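Local structure of globin domain-containing protein (Pseudomonas aeruginosa, 1TU9) at residues R28-L31 with A32-P35; T43-M46 with T47-K50; R73-G76 with A77-R81; D108-A111 with E112-D115; W117-V120 with M121-I125. The protein binds a heme group and, as a member of the globin family, probably binds oxygen at its iron, although its biological role is not established. All blocks are in the same frame, centred on the assembly; numbering follows the deposited sequence.

Contact 1: R28-L31 with A32-P35; sequences RHFL and ASSP. With HEM (protoporphyrin IX containing Fe), chain B.
A32 N bonds to R28 O over 3.1 Å in the usual i to i-4 way, and S33 N donates to F30 O at 3.2 Å. This is the C-terminal turn of helix 22-32 in the globin fold, just ahead of the short helix 35-40. In chain order these two probably correspond to the B and C helices of the family. S33 adds its side chain to the same acceptor. Its hydroxyl OG donates to F30 O at 2.7 Å. A chi1 of 73° sets OG between the backbone N and the carbonyl carbon of S33, which turns the hydroxyl back toward the helix. One residue thus grips F30 O with two donors. The methyl CB of A32 lies 3.2 Å from R28 O. S34 is the N-cap of helix 35-40, and its OG accepts from Q36 N.

F30 has its CG anti to the backbone N (chi1 -172°), which carries the ring into the heme pocket. There it meets W94 edge-to-face and also touches the ring of F26 and the bound propanoic acid. H29 packs on A97 and M100 of helix 90-105, and its NE2 bonds to E104 OE1. The tip of the F30 ring, CZ, comes to 3.7 Å from the methyl carbon CMC of the heme, which lies at the edge of the ring and near its plane.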
# COMPACT_ATOMS: atom_id res chain seq x y z
N ARG A 28 -12.07 2.54 1.93
CA ARG A 28 -12.94 3.41 2.71
C ARG A 28 -12.08 4.32 3.59
O ARG A 28 -12.30 5.53 3.66
CB ARG A 28 -13.93 2.61 3.54
CG ARG A 28 -14.82 3.46 4.42
CD ARG A 28 -15.97 2.70 5.03
NE ARG A 28 -15.57 1.46 5.69
CZ ARG A 28 -15.14 1.36 6.94
NH1 ARG A 28 -14.98 2.44 7.69
NH2 ARG A 28 -14.86 0.18 7.45
N HIS A 29 -11.09 3.74 4.27
CA HIS A 29 -10.25 4.54 5.15
C HIS A 29 -9.38 5.54 4.36
O HIS A 29 -9.21 6.68 4.75
CB HIS A 29 -9.31 3.67 5.97
CG HIS A 29 -10.01 2.65 6.82
ND1 HIS A 29 -11.14 2.92 7.54
CD2 HIS A 29 -9.68 1.37 7.10
CE1 HIS A 29 -11.49 1.84 8.22
NE2 HIS A 29 -10.63 0.88 7.96
N PHE A 30 -8.83 5.07 3.25
CA PHE A 30 -7.93 5.87 2.43
C PHE A 30 -8.68 7.07 1.83
O PHE A 30 -8.23 8.21 1.93
CB PHE A 30 -7.32 4.97 1.36
CG PHE A 30 -6.21 5.60 0.53
CD1 PHE A 30 -5.30 6.49 1.07
CD2 PHE A 30 -6.05 5.22 -0.78
CE1 PHE A 30 -4.26 7.03 0.28
CE2 PHE A 30 -5.02 5.73 -1.55
CZ PHE A 30 -4.13 6.62 -1.01
N LEU A 31 -9.83 6.81 1.23
CA LEU A 31 -10.65 7.89 0.66
C LEU A 31 -11.08 8.89 1.73
O LEU A 31 -11.10 10.09 1.49
CB LEU A 31 -11.89 7.33 -0.03
CG LEU A 31 -11.63 6.51 -1.28
CD1 LEU A 31 -12.87 5.69 -1.67
CD2 LEU A 31 -11.24 7.43 -2.36
N ALA A 32 -11.42 8.39 2.92
CA ALA A 32 -11.90 9.25 4.00
C ALA A 32 -10.82 10.18 4.53
O ALA A 32 -11.12 11.22 5.11
CB ALA A 32 -12.45 8.41 5.13
N SER A 33 -9.56 9.81 4.33
CA SER A 33 -8.44 10.52 4.94
C SER A 33 -8.17 11.92 4.38
O SER A 33 -7.60 12.75 5.07
CB SER A 33 -7.17 9.69 4.86
OG SER A 33 -6.64 9.63 3.56
N SER A 34 -8.60 12.20 3.15
CA SER A 34 -8.33 13.49 2.53
C SER A 34 -9.15 13.70 1.28
O SER A 34 -9.30 12.77 0.48
CB SER A 34 -6.85 13.60 2.16
OG SER A 34 -6.62 14.75 1.35
N PRO A 35 -9.62 14.93 1.05
CA PRO A 35 -10.28 15.24 -0.22
C PRO A 35 -9.35 15.04 -1.41
O PRO A 35 -9.83 14.80 -2.50
CB PRO A 35 -10.64 16.72 -0.08
CG PRO A 35 -9.74 17.25 0.92
CD PRO A 35 -9.53 16.14 1.91
CHA HEM B . -2.95 3.29 -9.86
CHB HEM B . -0.33 0.76 -6.53
CHC HEM B . -0.05 4.68 -3.87
CHD HEM B . -3.33 6.90 -6.62
C1A HEM B . -2.19 2.31 -9.22
C2A HEM B . -1.84 1.00 -9.75
C3A HEM B . -1.15 0.31 -8.85
C4A HEM B . -1.00 1.13 -7.67
CMA HEM B . -0.59 -1.12 -9.04
CAA HEM B . -2.22 0.51 -11.16
CBA HEM B . -0.95 0.47 -12.02
CGA HEM B . -0.08 1.70 -11.89
O1A HEM B . -0.51 2.79 -12.32
O2A HEM B . 1.06 1.61 -11.35
C1B HEM B . 0.02 1.59 -5.51
C2B HEM B . 0.83 1.30 -4.34
C3B HEM B . 0.92 2.40 -3.60
C4B HEM B . 0.13 3.41 -4.30
CMB HEM B . 1.47 -0.07 -4.01
CAB HEM B . 1.66 2.59 -2.24
CBB HEM B . 2.87 2.07 -2.00
C1C HEM B . -0.97 5.57 -4.36
C2C HEM B . -1.35 6.76 -3.66
C3C HEM B . -2.28 7.37 -4.38
C4C HEM B . -2.50 6.59 -5.58
CMC HEM B . -0.75 7.18 -2.32
CAC HEM B . -2.94 8.70 -3.99
CBC HEM B . -4.19 8.99 -4.31
C1D HEM B . -3.52 6.17 -7.76
C2D HEM B . -4.41 6.57 -8.80
C3D HEM B . -4.32 5.47 -9.83
C4D HEM B . -3.39 4.49 -9.30
CMD HEM B . -5.26 7.84 -8.86
CAD HEM B . -5.14 5.46 -11.13
CBD HEM B . -6.59 5.07 -10.79
CGD HEM B . -7.48 5.14 -12.01
O1D HEM B . -7.75 6.28 -12.50
O2D HEM B . -7.93 4.08 -12.53
NA HEM B . -1.65 2.33 -7.95
NB HEM B . -0.39 2.90 -5.47
NC HEM B . -1.69 5.48 -5.53
ND HEM B . -2.94 4.96 -8.07
FE HEM B . -1.66 3.91 -6.89

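Contact 2: T43-M46 with T47-K50; sequences TTDM and TAQK. With HEM (protoporphyrin IX containing Fe), chain B; PPI (propanoic acid), chain C; EDO (1,2-ethanediol), chain E.
T47 N makes a weak bond to D45 OD1 at 3.0 Å. Its side chain reaches the same carboxylate more loosely: a water that donates to D45 OD1 also has a long, weak bond to T47 OG1. A48 N is the stronger donor. It meets D45 OD1 at 3.1 Å in a nearly straight bond (173°), from above the carboxylate plane, 68° out of it. D45 is therefore the N-cap of helix 46-64, and its OD1 takes up two amides of the first turn.

Q49 N bonds to D45 O at 2.9 Å. The side chain of Q49 then enters the heme pocket on the side away from the H79 ligand. It probably takes the distal place that a histidine holds in many globins. Its CG is anti to the backbone N (chi1 -166°), and the chain bends at chi2. Q49 NE2 donates to propanoic acid O2 at 2.6 Å and, weakly, to O1. Propanoic acid O1 is bound to the heme iron FE at 1.9 Å. The acid is also bonded to Y27 OH. The other end of the amide, OE1, accepts from a water that donates to D45 O as well. The T44 side chain runs obliquely to that of Q49, with T44 CG2 3.6 Å from Q49 OE1. Both ends of the amide thus have partners, which fixes its flip.

K50 N bonds to M46 O. The K50 chain runs extended past that carbonyl. NZ bonds to both oxygens of a 1,2-ethanediol, probably from the crystallisation liquor, and forms a salt bridge with D24.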
# COMPACT_ATOMS: atom_id res chain seq x y z
N THR A 43 -12.94 8.97 -10.72
CA THR A 43 -13.34 8.18 -11.89
C THR A 43 -12.44 6.97 -12.04
O THR A 43 -11.90 6.71 -13.10
CB THR A 43 -13.36 9.02 -13.19
OG1 THR A 43 -12.08 9.60 -13.45
CG2 THR A 43 -14.31 10.19 -13.09
N THR A 44 -12.32 6.22 -10.95
CA THR A 44 -11.66 4.93 -10.90
C THR A 44 -12.69 3.82 -10.67
O THR A 44 -13.59 3.97 -9.85
CB THR A 44 -10.62 4.95 -9.75
OG1 THR A 44 -9.59 5.90 -10.06
CG2 THR A 44 -9.90 3.59 -9.59
N ASP A 45 -12.53 2.71 -11.37
CA ASP A 45 -13.32 1.51 -11.09
C ASP A 45 -12.70 0.90 -9.84
O ASP A 45 -11.63 0.29 -9.89
CB ASP A 45 -13.22 0.57 -12.29
CG ASP A 45 -13.88 -0.76 -12.07
OD1 ASP A 45 -14.19 -1.09 -10.89
OD2 ASP A 45 -14.08 -1.52 -13.04
N MET A 46 -13.37 1.09 -8.71
CA MET A 46 -12.79 0.69 -7.43
C MET A 46 -12.75 -0.82 -7.25
O MET A 46 -11.91 -1.31 -6.50
CB MET A 46 -13.54 1.34 -6.27
CG MET A 46 -13.54 2.85 -6.31
SD MET A 46 -11.89 3.63 -6.39
CE MET A 46 -11.20 3.17 -4.83
N THR A 47 -13.62 -1.55 -7.93
CA THR A 47 -13.57 -3.01 -7.88
C THR A 47 -12.29 -3.50 -8.54
O THR A 47 -11.54 -4.30 -7.96
CB THR A 47 -14.83 -3.59 -8.56
OG1 THR A 47 -15.98 -3.18 -7.79
CG2 THR A 47 -14.85 -5.11 -8.53
N ALA A 48 -12.00 -2.98 -9.73
CA ALA A 48 -10.76 -3.30 -10.41
C ALA A 48 -9.56 -2.83 -9.61
O ALA A 48 -8.55 -3.51 -9.54
CB ALA A 48 -10.76 -2.69 -11.80
N GLN A 49 -9.66 -1.65 -9.01
CA GLN A 49 -8.54 -1.09 -8.28
C GLN A 49 -8.13 -1.96 -7.09
O GLN A 49 -6.95 -2.06 -6.78
CB GLN A 49 -8.87 0.32 -7.78
CG GLN A 49 -7.65 1.09 -7.32
CD GLN A 49 -6.72 1.46 -8.47
OE1 GLN A 49 -7.08 1.34 -9.64
NE2 GLN A 49 -5.52 1.93 -8.13
N LYS A 50 -9.10 -2.59 -6.43
CA LYS A 50 -8.78 -3.48 -5.31
C LYS A 50 -7.92 -4.67 -5.76
O LYS A 50 -7.02 -5.09 -5.04
CB LYS A 50 -10.08 -3.91 -4.63
CG LYS A 50 -10.72 -2.73 -3.87
CD LYS A 50 -12.17 -2.91 -3.51
CE LYS A 50 -12.76 -1.62 -2.97
NZ LYS A 50 -14.23 -1.66 -2.70
CHA HEM B . -2.95 3.29 -9.86
CHB HEM B . -0.33 0.76 -6.53
CHC HEM B . -0.05 4.68 -3.87
CHD HEM B . -3.33 6.90 -6.62
C1A HEM B . -2.19 2.31 -9.22
C2A HEM B . -1.84 1.00 -9.75
C3A HEM B . -1.15 0.31 -8.85
C4A HEM B . -1.00 1.13 -7.67
CMA HEM B . -0.59 -1.12 -9.04
CAA HEM B . -2.22 0.51 -11.16
CBA HEM B . -0.95 0.47 -12.02
CGA HEM B . -0.08 1.70 -11.89
O1A HEM B . -0.51 2.79 -12.32
O2A HEM B . 1.06 1.61 -11.35
C1B HEM B . 0.02 1.59 -5.51
C2B HEM B . 0.83 1.30 -4.34
C3B HEM B . 0.92 2.40 -3.60
C4B HEM B . 0.13 3.41 -4.30
CMB HEM B . 1.47 -0.07 -4.01
CAB HEM B . 1.66 2.59 -2.24
CBB HEM B . 2.87 2.07 -2.00
C1C HEM B . -0.97 5.57 -4.36
C2C HEM B . -1.35 6.76 -3.66
C3C HEM B . -2.28 7.37 -4.38
C4C HEM B . -2.50 6.59 -5.58
CMC HEM B . -0.75 7.18 -2.32
CAC HEM B . -2.94 8.70 -3.99
CBC HEM B . -4.19 8.99 -4.31
C1D HEM B . -3.52 6.17 -7.76
C2D HEM B . -4.41 6.57 -8.80
C3D HEM B . -4.32 5.47 -9.83
C4D HEM B . -3.39 4.49 -9.30
CMD HEM B . -5.26 7.84 -8.86
CAD HEM B . -5.14 5.46 -11.13
CBD HEM B . -6.59 5.07 -10.79
CGD HEM B . -7.48 5.14 -12.01
O1D HEM B . -7.75 6.28 -12.50
O2D HEM B . -7.93 4.08 -12.53
NA HEM B . -1.65 2.33 -7.95
NB HEM B . -0.39 2.90 -5.47
NC HEM B . -1.69 5.48 -5.53
ND HEM B . -2.94 4.96 -8.07
FE HEM B . -1.66 3.91 -6.89
C1 PPI C . -3.87 2.85 -5.48
C2 PPI C . -3.27 3.07 -4.14
C3 PPI C . -4.27 2.64 -3.15
O1 PPI C . -3.31 3.14 -6.49
O2 PPI C . -5.11 2.33 -5.57
C1 EDO E . -14.51 1.86 -0.91
O1 EDO E . -14.15 0.54 -0.57
C2 EDO E . -14.27 2.08 -2.38
O2 EDO E . -15.07 1.20 -3.14
O HOH W 1 -9.14 0.48 -11.37
O HOH W 2 -16.90 -1.79 -10.80

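Contact 3: R73-G76 with A77-R81; sequences RALG and ASHSR. With HEM (protoporphyrin IX containing Fe), chain B.
H79 N bonds to L75 O at 3.0 Å, the last of three consecutive i to i-4 backbone bonds, after A77 N to R73 O and S78 N to A74 O. Together they form the closing turns of helix 70-78, which probably matches the F helix of globins. S80 then folds back on A77: its N and its OG both donate to A77 O, with S80 OG at 2.7 Å from A77 O.

The metal bond belongs to H79, the proximal histidine. H79 NE2 binds the heme iron FE at 2.1 Å. Propanoic acid is the other axial ligand in this structure.

A side-chain hydrogen bond sets the turn of the imidazole. H79 ND1 donates to S78 OG at 2.9 Å, and OG lies in the ring plane. A chi1 of 69° places S78 OG between its own N and carbonyl carbon, where it meets ND1. S78 OG also lies 3.0 Å from heme propionate O2A. S78 is thus a second-shell residue that positions the iron ligand and lies against a propionate.

L75 and H79 lie side by side, running in the same direction, with L75 CD2 3.9 Å from H79 CE1. CD2 also lies close to heme O2A.

Beyond the helix, backbone bonds tie S78 to L84 and H79 to I86 in the chain leading to helix 90-105, while R81 pairs with Y132, which follows helix 111-130.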
# COMPACT_ATOMS: atom_id res chain seq x y z
N ARG A 73 10.55 0.86 -9.51
CA ARG A 73 10.93 1.99 -10.35
C ARG A 73 9.79 2.35 -11.30
O ARG A 73 9.52 3.53 -11.51
CB ARG A 73 12.20 1.67 -11.15
CG ARG A 73 13.46 1.73 -10.33
CD ARG A 73 14.72 1.45 -11.13
NE ARG A 73 15.93 1.70 -10.35
CZ ARG A 73 17.16 1.33 -10.71
NH1 ARG A 73 17.37 0.67 -11.84
NH2 ARG A 73 18.18 1.61 -9.91
N ALA A 74 9.14 1.33 -11.85
CA ALA A 74 8.01 1.52 -12.75
C ALA A 74 6.82 2.18 -12.03
O ALA A 74 6.18 3.06 -12.60
CB ALA A 74 7.60 0.19 -13.37
N LEU A 75 6.53 1.75 -10.81
CA LEU A 75 5.52 2.40 -9.96
C LEU A 75 5.92 3.84 -9.64
O LEU A 75 5.09 4.75 -9.63
CB LEU A 75 5.30 1.63 -8.67
CG LEU A 75 4.33 0.44 -8.67
CD1 LEU A 75 4.45 -0.32 -7.36
CD2 LEU A 75 2.90 0.91 -8.84
N GLY A 76 7.20 4.06 -9.37
CA GLY A 76 7.70 5.41 -9.20
C GLY A 76 7.38 6.28 -10.40
O GLY A 76 6.92 7.40 -10.25
N ALA A 77 7.63 5.76 -11.59
CA ALA A 77 7.35 6.51 -12.82
C ALA A 77 5.84 6.78 -12.96
O ALA A 77 5.43 7.90 -13.25
CB ALA A 77 7.87 5.76 -14.04
N SER A 78 5.02 5.77 -12.73
CA SER A 78 3.59 5.90 -12.96
C SER A 78 2.91 6.84 -11.98
O SER A 78 1.91 7.47 -12.33
CB SER A 78 2.90 4.54 -12.96
OG SER A 78 2.87 3.94 -11.68
N HIS A 79 3.46 6.94 -10.77
CA HIS A 79 2.88 7.78 -9.73
C HIS A 79 3.57 9.14 -9.66
O HIS A 79 3.22 9.99 -8.84
CB HIS A 79 2.88 7.04 -8.38
CG HIS A 79 1.82 5.98 -8.28
ND1 HIS A 79 1.75 4.93 -9.16
CD2 HIS A 79 0.78 5.83 -7.43
CE1 HIS A 79 0.71 4.16 -8.85
NE2 HIS A 79 0.09 4.69 -7.81
N SER A 80 4.54 9.37 -10.55
CA SER A 80 5.32 10.61 -10.55
C SER A 80 4.49 11.79 -11.01
O SER A 80 3.41 11.65 -11.58
CB SER A 80 6.55 10.48 -11.46
OG SER A 80 6.15 10.47 -12.82
N ARG A 81 5.04 12.98 -10.79
CA ARG A 81 4.41 14.21 -11.20
C ARG A 81 4.05 14.23 -12.68
O ARG A 81 3.03 14.81 -13.06
CB ARG A 81 5.32 15.39 -10.86
CG ARG A 81 4.72 16.75 -11.18
CD ARG A 81 5.50 17.89 -10.57
NE ARG A 81 6.86 17.90 -11.08
CZ ARG A 81 7.93 18.35 -10.42
NH1 ARG A 81 7.83 18.86 -9.20
NH2 ARG A 81 9.11 18.30 -11.01
CHA HEM B . -2.95 3.29 -9.86
CHB HEM B . -0.33 0.76 -6.53
CHC HEM B . -0.05 4.68 -3.87
CHD HEM B . -3.33 6.90 -6.62
C1A HEM B . -2.19 2.31 -9.22
C2A HEM B . -1.84 1.00 -9.75
C3A HEM B . -1.15 0.31 -8.85
C4A HEM B . -1.00 1.13 -7.67
CMA HEM B . -0.59 -1.12 -9.04
CAA HEM B . -2.22 0.51 -11.16
CBA HEM B . -0.95 0.47 -12.02
CGA HEM B . -0.08 1.70 -11.89
O1A HEM B . -0.51 2.79 -12.32
O2A HEM B . 1.06 1.61 -11.35
C1B HEM B . 0.02 1.59 -5.51
C2B HEM B . 0.83 1.30 -4.34
C3B HEM B . 0.92 2.40 -3.60
C4B HEM B . 0.13 3.41 -4.30
CMB HEM B . 1.47 -0.07 -4.01
CAB HEM B . 1.66 2.59 -2.24
CBB HEM B . 2.87 2.07 -2.00
C1C HEM B . -0.97 5.57 -4.36
C2C HEM B . -1.35 6.76 -3.66
C3C HEM B . -2.28 7.37 -4.38
C4C HEM B . -2.50 6.59 -5.58
CMC HEM B . -0.75 7.18 -2.32
CAC HEM B . -2.94 8.70 -3.99
CBC HEM B . -4.19 8.99 -4.31
C1D HEM B . -3.52 6.17 -7.76
C2D HEM B . -4.41 6.57 -8.80
C3D HEM B . -4.32 5.47 -9.83
C4D HEM B . -3.39 4.49 -9.30
CMD HEM B . -5.26 7.84 -8.86
CAD HEM B . -5.14 5.46 -11.13
CBD HEM B . -6.59 5.07 -10.79
CGD HEM B . -7.48 5.14 -12.01
O1D HEM B . -7.75 6.28 -12.50
O2D HEM B . -7.93 4.08 -12.53
NA HEM B . -1.65 2.33 -7.95
NB HEM B . -0.39 2.90 -5.47
NC HEM B . -1.69 5.48 -5.53
ND HEM B . -2.94 4.96 -8.07
FE HEM B . -1.66 3.91 -6.89

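Contact 4: D108-A111 with E112-D115; sequences DCDA and ETRD
R114 CB lies 3.7 Å from D110 O. Its CG lies 3.6 Å from C109 SG, and CD follows at 4.0 Å from the same sulfur. The chain bends at chi3 (-81°) and turns back over the start of the helix. NE passes 3.9 Å from D110 O. NH2 ends 3.9 Å from A111 CA, which covers one face of the guanidinium toward its rim. C109 SG lies at the edge of this flat group, near its plane.

The backbone here is the N-terminal turn of helix 111-130, with D110 as N-cap. D110 OD1 accepts from T113 N at 3.0 Å, nearly along its C-O axis. T113 OG1 is 2.9 Å from the same OD1, its side chain crossing that of D110 at about a right angle. D110 O takes R114 N, and A111 O takes D115 N, so the regular helix pattern begins at once.

The turn follows the loop from helix 90-105. C109 rests on V102 and R114 on L99 of that helix, while E112 touches R8 and T113 touches S12 of helix 5-17.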
# COMPACT_ATOMS: atom_id res chain seq x y z
N ASP A 108 -4.57 -11.69 14.54
CA ASP A 108 -3.33 -11.80 15.32
C ASP A 108 -2.50 -10.52 15.32
O ASP A 108 -1.38 -10.51 15.83
CB ASP A 108 -2.48 -12.94 14.77
CG ASP A 108 -3.15 -14.28 14.88
OD1 ASP A 108 -3.96 -14.49 15.82
OD2 ASP A 108 -2.90 -15.18 14.07
N CYS A 109 -3.03 -9.44 14.75
CA CYS A 109 -2.31 -8.17 14.68
C CYS A 109 -1.90 -7.70 16.07
O CYS A 109 -2.71 -7.69 17.00
CB CYS A 109 -3.16 -7.10 14.02
SG CYS A 109 -2.22 -5.62 13.60
N ASP A 110 -0.63 -7.36 16.20
CA ASP A 110 -0.08 -6.79 17.43
C ASP A 110 0.97 -5.75 17.06
O ASP A 110 1.14 -5.43 15.88
CB ASP A 110 0.46 -7.90 18.35
CG ASP A 110 1.56 -8.73 17.73
OD1 ASP A 110 2.20 -8.33 16.74
OD2 ASP A 110 1.87 -9.85 18.21
N ALA A 111 1.65 -5.19 18.06
CA ALA A 111 2.63 -4.15 17.79
C ALA A 111 3.72 -4.62 16.84
O ALA A 111 4.13 -3.88 15.98
CB ALA A 111 3.24 -3.63 19.08
N GLU A 112 4.20 -5.84 17.02
CA GLU A 112 5.22 -6.38 16.13
C GLU A 112 4.73 -6.44 14.69
O GLU A 112 5.47 -6.11 13.77
CB GLU A 112 5.64 -7.77 16.61
CG GLU A 112 6.46 -7.73 17.89
CD GLU A 112 7.93 -7.42 17.69
OE1 GLU A 112 8.64 -7.30 18.71
OE2 GLU A 112 8.40 -7.29 16.53
N THR A 113 3.49 -6.86 14.48
CA THR A 113 2.92 -6.95 13.13
C THR A 113 2.86 -5.57 12.51
O THR A 113 3.23 -5.38 11.35
CB THR A 113 1.49 -7.49 13.20
OG1 THR A 113 1.45 -8.69 13.99
CG2 THR A 113 0.96 -7.88 11.83
N ARG A 114 2.37 -4.60 13.26
CA ARG A 114 2.20 -3.25 12.74
C ARG A 114 3.53 -2.64 12.37
O ARG A 114 3.68 -2.02 11.33
CB ARG A 114 1.42 -2.39 13.74
CG ARG A 114 -0.05 -2.81 13.74
CD ARG A 114 -1.03 -1.93 14.41
NE ARG A 114 -1.00 -2.17 15.83
CZ ARG A 114 -0.41 -1.40 16.71
NH1 ARG A 114 0.17 -0.27 16.32
NH2 ARG A 114 -0.44 -1.74 17.99
N ASP A 115 4.55 -2.82 13.20
CA ASP A 115 5.89 -2.28 12.90
C ASP A 115 6.52 -2.98 11.70
O ASP A 115 7.27 -2.36 10.94
CB ASP A 115 6.82 -2.39 14.11
CG ASP A 115 6.82 -1.15 14.95
OD1 ASP A 115 7.36 -1.19 16.07
OD2 ASP A 115 6.30 -0.08 14.59

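Contact 5: W117-V120 with M121-I125; sequences WRDV and MGRGI
D119 and R123 form a salt bridge one turn apart on helix 111-130, the long last helix of the globin fold. R123 NH2 meets D119 OD1 at 2.8 Å and NE meets the same oxygen at 3.1 Å. Both nitrogens come from one face of the carboxylate, above its plane. Seen from the arginine, OD1 lies in the guanidinium plane. The two flat groups are turned 41° against each other. D119 reaches this place with CG anti to its own N (chi1 -177°). NE also has a weak bond to D119 O, which accepts R123 N as well.

The helix backbone continues with M121 N to W117 O at 2.9 Å and G122 N to R118 O at 2.9 Å.

Packing takes over on the other side of the helix. M121 runs beside W117 in the same direction. Its CG lies at the edge of the indole, in the ring plane, 3.7 Å from W117 CE3. The sulfur SD stays at that edge, 5.2 Å from the centroid of the six-membered ring of W117, as a Met-aromatic contact. The M121 chain bends at chi2 and chi3, which brings M121 CE to 4.0 Å from V120 CG1. M121 packs on L60 and V61 of helix 46-64.

D119 and R123 thus pair their charges at the surface, with NE and NH2 both engaged on one oxygen, while R118 makes a salt bridge with D96 of helix 90-105. W117, V120 and M121 are buried, and the N-H of the W117 indole is satisfied by S12 of helix 5-17.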
# COMPACT_ATOMS: atom_id res chain seq x y z
N TRP A 117 4.81 -4.17 9.13
CA TRP A 117 4.15 -3.56 7.98
C TRP A 117 4.75 -2.19 7.66
O TRP A 117 5.02 -1.89 6.50
CB TRP A 117 2.64 -3.41 8.22
CG TRP A 117 1.83 -4.61 7.88
CD1 TRP A 117 1.31 -5.53 8.74
CD2 TRP A 117 1.43 -5.02 6.57
NE1 TRP A 117 0.61 -6.48 8.03
CE2 TRP A 117 0.67 -6.19 6.70
CE3 TRP A 117 1.64 -4.50 5.29
CZ2 TRP A 117 0.10 -6.83 5.61
CZ3 TRP A 117 1.10 -5.15 4.21
CH2 TRP A 117 0.33 -6.30 4.37
N ARG A 118 4.94 -1.36 8.66
CA ARG A 118 5.48 -0.03 8.43
C ARG A 118 6.89 -0.08 7.84
O ARG A 118 7.22 0.67 6.93
CB ARG A 118 5.40 0.82 9.70
CG ARG A 118 3.95 1.25 9.97
CD ARG A 118 3.74 2.30 11.04
NE ARG A 118 2.35 2.75 11.09
CZ ARG A 118 1.84 3.72 10.32
NH1 ARG A 118 2.59 4.39 9.45
NH2 ARG A 118 0.55 4.01 10.43
N ASP A 119 7.70 -1.00 8.34
CA ASP A 119 9.08 -1.17 7.89
C ASP A 119 9.11 -1.71 6.46
O ASP A 119 9.76 -1.13 5.57
CB ASP A 119 9.76 -2.11 8.89
CG ASP A 119 11.21 -2.36 8.62
OD1 ASP A 119 11.77 -2.00 7.55
OD2 ASP A 119 11.86 -2.99 9.47
N VAL A 120 8.39 -2.80 6.22
CA VAL A 120 8.40 -3.46 4.93
C VAL A 120 7.77 -2.57 3.84
O VAL A 120 8.32 -2.43 2.76
CB VAL A 120 7.73 -4.85 4.99
CG1 VAL A 120 7.51 -5.44 3.61
CG2 VAL A 120 8.59 -5.78 5.86
N MET A 121 6.62 -1.98 4.12
CA MET A 121 6.02 -1.08 3.13
C MET A 121 6.85 0.19 2.95
O MET A 121 6.96 0.68 1.83
CB MET A 121 4.60 -0.68 3.52
CG MET A 121 3.62 -1.84 3.59
SD MET A 121 3.19 -2.55 1.98
CE MET A 121 4.22 -3.97 1.95
N GLY A 122 7.44 0.70 4.02
CA GLY A 122 8.20 1.93 3.95
C GLY A 122 9.37 1.88 3.00
O GLY A 122 9.70 2.88 2.37
N ARG A 123 9.98 0.71 2.84
CA ARG A 123 11.12 0.56 1.93
C ARG A 123 10.74 0.86 0.51
O ARG A 123 11.44 1.58 -0.19
CB ARG A 123 11.64 -0.86 1.94
CG ARG A 123 12.08 -1.30 3.23
CD ARG A 123 12.18 -2.76 3.32
NE ARG A 123 12.35 -3.06 4.71
CZ ARG A 123 13.14 -4.00 5.17
NH1 ARG A 123 13.82 -4.77 4.34
NH2 ARG A 123 13.23 -4.17 6.46
N GLY A 124 9.64 0.26 0.08
CA GLY A 124 9.18 0.42 -1.28
C GLY A 124 8.59 1.79 -1.50
O GLY A 124 8.80 2.40 -2.55
N ILE A 125 7.87 2.30 -0.52
CA ILE A 125 7.31 3.65 -0.58
C ILE A 125 8.43 4.66 -0.78
O ILE A 125 8.28 5.61 -1.54
CB ILE A 125 6.50 3.98 0.70
CG1 ILE A 125 5.15 3.24 0.69
CG2 ILE A 125 6.26 5.47 0.85
CD1 ILE A 125 4.41 3.26 2.01

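In the fold
Contacts 1, 2 and 3 all touch the heme; of these three, contacts 1 and 2 have the nearest centres, about 15 Å apart. F30 of contact 1 and Q49 of contact 2 belong to the propanoic acid pocket on the distal side. H79 of contact 3 holds the iron from the opposite side, its side chain about 6 Å from that of Q49 and about 8 Å from that of F30. Contacts 4 and 5 share helix 111-130 and follow each other along it. Contact 5 approaches the pocket: the side chain of M121 comes within about 6 Å of the heme, and I125 touches it. Contact 4 is remote, its centre about 29 Å from that of contact 3.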